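Local structure of glycogen synthase (Cyanobacterium sp. CLg1, 6GNF) at residues I102-P114 / Y129-A142. The protein is a bacterial glycogen (starch) synthase, a glycosyltransferase of the GT-B fold with two Rossmann-like domains. Residues are numbered along the deposited sequence; the frame is centred on the assembly and turned at random.
Sequences IWVDHHVYLSKTP and YIDNVERFAMLSQA
M138 lays its terminal methyl over one face of the H106 imidazole, CE 4.0 Å from the ring centroid, with SD above the same ring. The bend at the end of the methionine chain (chi3 74°) brings CE there, where it also touches V108 CG2 and the phenol end of Y109. H106 is itself pinned: ND1 caps the short helix 107-110 by accepting from V108 N in the ring plane, and NE2 bonds to T87. Y109 reaches across to the long helix, its OH donating to R135 O at 2.6 Å in the carbonyl plane; that oxygen also takes L139 N. In return, R135 NH1 donates to V108 O at 2.9 Å; the oxygen lies in the guanidinium plane, but the bond is bent, 135° at the hydrogen. K112 lays CD over one face of the Y129 ring, and NZ, also over that ring in a cation-pi contact, forms a salt bridge to D131 OD1 at 3.1 Å; D131 OD2 is also bound by Y82. V104 CG1 against A142 CB joins strand 99-105 to helix 132-144 within the N-terminal Rossmann-like domain. Tyrosine and arginine thus tie the two helices by reciprocal bonds, whereas poorly ordered K112 probably adds a looser electrostatic tie.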
# COMPACT_ATOMS: atom_id res chain seq x y z
N ILE A 102 -7.53 2.54 17.80
CA ILE A 102 -8.02 3.82 18.27
C ILE A 102 -8.38 4.64 17.05
O ILE A 102 -7.60 4.76 16.10
CB ILE A 102 -6.93 4.57 19.06
CG1 ILE A 102 -6.30 3.66 20.14
CG2 ILE A 102 -7.50 5.84 19.66
CD1 ILE A 102 -7.29 3.03 21.06
N TRP A 103 -9.56 5.24 17.09
CA TRP A 103 -10.06 6.01 15.96
C TRP A 103 -10.29 7.45 16.37
O TRP A 103 -11.01 7.75 17.32
CB TRP A 103 -11.38 5.42 15.49
CG TRP A 103 -11.35 3.95 15.29
CD1 TRP A 103 -11.93 3.02 16.08
CD2 TRP A 103 -10.70 3.24 14.22
NE1 TRP A 103 -11.70 1.76 15.58
CE2 TRP A 103 -10.96 1.87 14.43
CE3 TRP A 103 -9.96 3.62 13.11
CZ2 TRP A 103 -10.49 0.88 13.59
CZ3 TRP A 103 -9.48 2.63 12.25
CH2 TRP A 103 -9.74 1.27 12.50
N VAL A 104 -9.68 8.36 15.62
CA VAL A 104 -9.76 9.78 15.90
C VAL A 104 -11.01 10.33 15.24
O VAL A 104 -11.14 10.32 14.02
CB VAL A 104 -8.52 10.51 15.36
CG1 VAL A 104 -8.57 11.98 15.73
CG2 VAL A 104 -7.26 9.86 15.92
N ASP A 105 -11.92 10.86 16.05
CA ASP A 105 -13.21 11.31 15.57
C ASP A 105 -13.29 12.83 15.45
O ASP A 105 -13.01 13.56 16.40
CB ASP A 105 -14.32 10.82 16.49
CG ASP A 105 -15.70 11.28 16.04
OD1 ASP A 105 -16.21 10.86 14.97
OD2 ASP A 105 -16.31 12.09 16.78
N HIS A 106 -13.70 13.30 14.27
CA HIS A 106 -13.89 14.71 14.01
C HIS A 106 -14.77 14.86 12.77
O HIS A 106 -14.72 14.03 11.88
CB HIS A 106 -12.55 15.41 13.76
CG HIS A 106 -12.61 16.89 13.89
ND1 HIS A 106 -13.07 17.72 12.88
CD2 HIS A 106 -12.29 17.71 14.91
CE1 HIS A 106 -13.03 18.97 13.27
NE2 HIS A 106 -12.56 19.00 14.51
N HIS A 107 -15.53 15.95 12.72
CA HIS A 107 -16.42 16.23 11.60
C HIS A 107 -15.71 16.12 10.23
O HIS A 107 -16.29 15.60 9.29
CB HIS A 107 -17.10 17.61 11.83
CG HIS A 107 -17.71 18.22 10.61
ND1 HIS A 107 -19.00 17.95 10.21
CD2 HIS A 107 -17.24 19.16 9.75
CE1 HIS A 107 -19.29 18.65 9.14
NE2 HIS A 107 -18.24 19.40 8.83
N VAL A 108 -14.44 16.51 10.14
CA VAL A 108 -13.74 16.53 8.86
C VAL A 108 -13.34 15.14 8.38
O VAL A 108 -12.93 15.02 7.24
CB VAL A 108 -12.47 17.43 8.88
CG1 VAL A 108 -12.80 18.83 9.35
CG2 VAL A 108 -11.36 16.82 9.74
N TYR A 109 -13.39 14.14 9.26
CA TYR A 109 -13.14 12.76 8.85
C TYR A 109 -14.43 12.03 8.52
O TYR A 109 -14.49 11.33 7.51
CB TYR A 109 -12.40 11.98 9.93
CG TYR A 109 -11.06 12.54 10.33
CD1 TYR A 109 -10.11 12.89 9.38
CD2 TYR A 109 -10.73 12.68 11.67
CE1 TYR A 109 -8.88 13.40 9.76
CE2 TYR A 109 -9.50 13.19 12.05
CZ TYR A 109 -8.58 13.54 11.09
OH TYR A 109 -7.37 14.05 11.46
N LEU A 110 -15.44 12.19 9.36
CA LEU A 110 -16.64 11.37 9.25
C LEU A 110 -17.55 11.83 8.12
O LEU A 110 -17.99 11.03 7.29
CB LEU A 110 -17.43 11.41 10.56
CG LEU A 110 -18.57 10.41 10.71
CD1 LEU A 110 -18.04 8.99 10.74
CD2 LEU A 110 -19.36 10.70 11.98
N SER A 111 -17.81 13.14 8.10
CA SER A 111 -18.86 13.71 7.25
C SER A 111 -18.39 14.16 5.85
O SER A 111 -19.11 14.92 5.18
CB SER A 111 -19.51 14.89 7.99
OG SER A 111 -18.55 15.91 8.22
N LYS A 112 -17.24 13.67 5.39
CA LYS A 112 -16.78 13.93 4.02
C LYS A 112 -17.72 13.28 2.98
O LYS A 112 -18.05 13.88 1.95
CB LYS A 112 -15.35 13.44 3.80
CG LYS A 112 -14.30 14.30 4.49
CD LYS A 112 -14.25 15.71 3.90
CE LYS A 112 -13.02 16.47 4.35
NZ LYS A 112 -12.92 17.80 3.68
N THR A 113 -18.17 12.07 3.29
CA THR A 113 -19.11 11.35 2.44
C THR A 113 -19.93 10.37 3.31
O THR A 113 -19.41 9.84 4.29
CB THR A 113 -18.36 10.60 1.30
OG1 THR A 113 -19.31 9.95 0.44
CG2 THR A 113 -17.37 9.56 1.86
N PRO A 114 -21.21 10.16 2.95
CA PRO A 114 -21.99 9.10 3.62
C PRO A 114 -21.56 7.67 3.21
O PRO A 114 -21.88 6.71 3.92
CB PRO A 114 -23.43 9.39 3.20
CG PRO A 114 -23.32 10.16 1.93
CD PRO A 114 -22.05 10.96 2.04
N TYR A 129 -8.71 16.39 -1.41
CA TYR A 129 -9.39 17.42 -0.63
C TYR A 129 -8.43 18.60 -0.46
O TYR A 129 -7.23 18.41 -0.23
CB TYR A 129 -9.81 16.91 0.75
CG TYR A 129 -10.87 15.82 0.73
CD1 TYR A 129 -12.12 16.05 0.15
CD2 TYR A 129 -10.63 14.57 1.31
CE1 TYR A 129 -13.09 15.06 0.13
CE2 TYR A 129 -11.60 13.58 1.30
CZ TYR A 129 -12.83 13.83 0.71
OH TYR A 129 -13.82 12.88 0.66
N ILE A 130 -8.95 19.82 -0.58
CA ILE A 130 -8.13 21.02 -0.36
C ILE A 130 -7.45 21.00 1.01
O ILE A 130 -6.30 21.41 1.15
CB ILE A 130 -8.94 22.34 -0.55
CG1 ILE A 130 -10.10 22.46 0.46
CG2 ILE A 130 -9.47 22.45 -1.98
CD1 ILE A 130 -9.80 23.33 1.66
N ASP A 131 -8.18 20.52 2.02
CA ASP A 131 -7.78 20.63 3.41
C ASP A 131 -7.01 19.41 3.93
O ASP A 131 -7.01 19.15 5.14
CB ASP A 131 -9.02 20.91 4.29
CG ASP A 131 -9.94 19.70 4.44
OD1 ASP A 131 -10.11 18.97 3.44
OD2 ASP A 131 -10.51 19.49 5.54
N ASN A 132 -6.34 18.67 3.04
CA ASN A 132 -5.56 17.52 3.49
C ASN A 132 -4.42 17.89 4.43
O ASN A 132 -4.06 17.09 5.31
CB ASN A 132 -5.03 16.69 2.32
CG ASN A 132 -6.02 15.62 1.86
OD1 ASN A 132 -7.06 15.36 2.49
ND2 ASN A 132 -5.68 14.97 0.76
N VAL A 133 -3.86 19.08 4.24
CA VAL A 133 -2.85 19.61 5.15
C VAL A 133 -3.40 19.63 6.57
O VAL A 133 -2.79 19.08 7.48
CB VAL A 133 -2.39 21.02 4.73
CG1 VAL A 133 -1.63 21.72 5.84
CG2 VAL A 133 -1.54 20.95 3.46
N GLU A 134 -4.55 20.26 6.76
CA GLU A 134 -5.11 20.40 8.09
C GLU A 134 -5.55 19.05 8.66
O GLU A 134 -5.30 18.75 9.83
CB GLU A 134 -6.27 21.39 8.07
CG GLU A 134 -5.87 22.83 7.82
CD GLU A 134 -5.65 23.16 6.35
OE1 GLU A 134 -5.33 24.33 6.03
OE2 GLU A 134 -5.77 22.26 5.48
N ARG A 135 -6.19 18.22 7.84
CA ARG A 135 -6.70 16.92 8.26
C ARG A 135 -5.62 15.98 8.76
O ARG A 135 -5.80 15.32 9.78
CB ARG A 135 -7.45 16.23 7.10
CG ARG A 135 -8.92 16.59 7.00
CD ARG A 135 -9.48 16.45 5.60
NE ARG A 135 -9.06 15.22 4.93
CZ ARG A 135 -9.75 14.09 4.87
NH1 ARG A 135 -10.94 13.97 5.46
NH2 ARG A 135 -9.24 13.05 4.22
N PHE A 136 -4.50 15.92 8.06
CA PHE A 136 -3.46 14.96 8.41
C PHE A 136 -2.45 15.49 9.42
O PHE A 136 -1.93 14.73 10.23
CB PHE A 136 -2.79 14.40 7.16
CG PHE A 136 -3.73 13.65 6.26
CD1 PHE A 136 -4.65 12.75 6.79
CD2 PHE A 136 -3.72 13.85 4.89
CE1 PHE A 136 -5.53 12.07 5.97
CE2 PHE A 136 -4.61 13.16 4.06
CZ PHE A 136 -5.51 12.28 4.60
N ALA A 137 -2.21 16.80 9.42
CA ALA A 137 -1.51 17.41 10.55
C ALA A 137 -2.28 17.15 11.85
O ALA A 137 -1.69 16.87 12.90
CB ALA A 137 -1.32 18.90 10.33
N MET A 138 -3.60 17.27 11.80
CA MET A 138 -4.43 17.02 12.98
C MET A 138 -4.35 15.56 13.44
O MET A 138 -4.40 15.27 14.64
CB MET A 138 -5.87 17.43 12.73
CG MET A 138 -6.77 17.32 13.97
SD MET A 138 -8.40 18.03 13.74
CE MET A 138 -9.12 16.76 12.70
N LEU A 139 -4.29 14.63 12.49
CA LEU A 139 -4.12 13.22 12.82
C LEU A 139 -2.84 12.97 13.61
O LEU A 139 -2.86 12.23 14.59
CB LEU A 139 -4.13 12.36 11.55
CG LEU A 139 -3.80 10.87 11.73
CD1 LEU A 139 -4.75 10.21 12.70
CD2 LEU A 139 -3.84 10.16 10.39
N SER A 140 -1.73 13.58 13.17
CA SER A 140 -0.44 13.38 13.83
C SER A 140 -0.45 13.92 15.26
O SER A 140 0.08 13.29 16.16
CB SER A 140 0.68 14.03 13.03
OG SER A 140 0.75 13.40 11.76
N GLN A 141 -1.06 15.08 15.46
CA GLN A 141 -1.22 15.66 16.79
C GLN A 141 -2.10 14.80 17.68
O GLN A 141 -1.82 14.63 18.86
CB GLN A 141 -1.86 17.05 16.71
CG GLN A 141 -1.00 18.09 16.04
CD GLN A 141 -1.76 19.38 15.78
OE1 GLN A 141 -2.53 19.84 16.62
NE2 GLN A 141 -1.57 19.95 14.61
N ALA A 142 -3.21 14.32 17.13
CA ALA A 142 -4.15 13.53 17.91
C ALA A 142 -3.55 12.20 18.35
O ALA A 142 -3.88 11.72 19.44
CB ALA A 142 -5.43 13.30 17.13